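Local coordinates for phosphoenolpyruvate-protein phosphotransferase (PDB 3TRC) that probably transfers phosphate from phosphoenolpyruvate to a histidine of a partner protein, and is represented here by its GAF domain, at residues A[93-98]-A[113-118]. Residues are numbered along the deposited sequence; the frame is centred on the assembly and turned at random.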
# COMPACT_ATOMS: atom_id res chain seq x y z
N ALA A 93 19.47 -4.78 -16.84
CA ALA A 93 20.53 -5.57 -16.21
C ALA A 93 21.86 -4.81 -16.17
O ALA A 93 22.68 -5.04 -15.28
CB ALA A 93 20.71 -6.89 -16.93
N ASP A 94 22.07 -3.91 -17.12
CA ASP A 94 23.32 -3.15 -17.18
C ASP A 94 23.09 -1.72 -17.66
O ASP A 94 23.28 -1.41 -18.84
CB ASP A 94 24.32 -3.87 -18.08
CG ASP A 94 25.77 -3.61 -17.69
OD1 ASP A 94 26.04 -2.60 -17.00
OD2 ASP A 94 26.64 -4.41 -18.09
N ALA A 95 22.69 -0.85 -16.73
CA ALA A 95 22.33 0.53 -17.05
C ALA A 95 23.39 1.30 -17.84
O ALA A 95 23.05 2.02 -18.77
CB ALA A 95 21.96 1.30 -15.78
N PRO A 96 24.68 1.17 -17.47
CA PRO A 96 25.70 1.94 -18.18
C PRO A 96 25.76 1.65 -19.68
O PRO A 96 26.29 2.48 -20.43
CB PRO A 96 27.00 1.51 -17.50
CG PRO A 96 26.57 1.17 -16.10
CD PRO A 96 25.24 0.48 -16.29
N LEU A 97 25.22 0.51 -20.11
CA LEU A 97 25.22 0.18 -21.54
C LEU A 97 24.06 0.82 -22.29
O LEU A 97 24.04 0.81 -23.52
CB LEU A 97 25.22 -1.34 -21.75
CG LEU A 97 26.34 -2.11 -21.05
CD1 LEU A 97 26.30 -3.58 -21.44
CD2 LEU A 97 27.70 -1.50 -21.38
N HIS A 98 23.09 1.36 -21.56
CA HIS A 98 21.94 2.01 -22.20
C HIS A 98 22.39 3.32 -22.84
O HIS A 98 23.14 4.07 -22.23
CB HIS A 98 20.83 2.27 -21.19
CG HIS A 98 19.51 2.65 -21.81
ND1 HIS A 98 19.26 3.90 -22.32
CD2 HIS A 98 18.38 1.93 -22.00
CE1 HIS A 98 18.03 3.94 -22.80
NE2 HIS A 98 17.47 2.75 -22.62
N HIS A 113 25.11 -1.72 -11.86
CA HIS A 113 24.74 -2.20 -13.17
C HIS A 113 23.24 -2.41 -13.27
O HIS A 113 22.56 -1.71 -14.02
CB HIS A 113 25.52 -3.47 -13.52
CG HIS A 113 26.99 -3.24 -13.65
ND1 HIS A 113 27.58 -2.89 -14.85
CD2 HIS A 113 27.99 -3.26 -12.74
CE1 HIS A 113 28.87 -2.72 -14.67
NE2 HIS A 113 29.15 -2.94 -13.40
N GLY A 114 22.71 -3.35 -12.49
CA GLY A 114 21.27 -3.56 -12.43
C GLY A 114 20.57 -2.27 -12.04
O GLY A 114 21.04 -1.55 -11.17
N PHE A 115 19.43 -1.99 -12.68
CA PHE A 115 18.76 -0.70 -12.55
C PHE A 115 17.25 -0.86 -12.63
O PHE A 115 16.73 -1.51 -13.54
CB PHE A 115 19.23 0.25 -13.67
CG PHE A 115 18.55 1.60 -13.69
CD1 PHE A 115 17.34 1.78 -14.36
CD2 PHE A 115 19.16 2.70 -13.12
CE1 PHE A 115 16.73 3.03 -14.41
CE2 PHE A 115 18.55 3.96 -13.16
CZ PHE A 115 17.34 4.12 -13.81
N LEU A 116 16.54 -0.28 -11.67
CA LEU A 116 15.09 -0.18 -11.77
C LEU A 116 14.68 1.24 -11.46
O LEU A 116 14.84 1.72 -10.34
CB LEU A 116 14.39 -1.15 -10.80
CG LEU A 116 12.86 -1.09 -10.77
CD1 LEU A 116 12.28 -1.36 -12.16
CD2 LEU A 116 12.31 -2.10 -9.76
N GLY A 117 14.16 1.93 -12.48
CA GLY A 117 13.69 3.29 -12.31
C GLY A 117 12.19 3.33 -12.43
O GLY A 117 11.62 2.82 -13.39
N ILE A 118 11.54 3.93 -11.44
CA ILE A 118 10.09 3.90 -11.33
C ILE A 118 9.51 5.31 -11.18
O ILE A 118 9.90 6.05 -10.28
CB ILE A 118 9.66 3.03 -10.14
CG1 ILE A 118 10.10 1.58 -10.38
CG2 ILE A 118 8.16 3.11 -9.90
CD1 ILE A 118 9.59 0.63 -9.37
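ND1 of H113 donates to OD1 of D94 over 2.7 Å, and this His-carboxylate hydrogen bond ties a GAF-domain loop to the chain that runs on into strand 114-122. The bond is nearly straight, 170° at the hydrogen, and OD1 sits at the ring's edge, practically in its plane. The carboxylate plane stands 70° from that of the imidazole, and ND1 reaches OD1 from above it. D94 achieves this although its CB starts out away from H113, because chi1 of -151° swings CG roughly opposite the backbone N and brings the carboxylate back alongside the ring.

A second tie shows how backbone and side chain can share such a task. The amide of A95, opening a short 3-10 turn, gives a 2.8 Å hydrogen bond to O of H113, so one histidine holds two successive loop residues. H113 and G114 both face Q134 on the neighbouring strand, forming a classic beta bulge just where the loop attaches. Further along, F115 pairs through its backbone with L92 of strand 90-92, outermost in this chain's sheet, while L79 of helix 78-86 touches both A95 and F115. A95 also points its CB toward the strand, where it packs 3.6 Å from CB of F115.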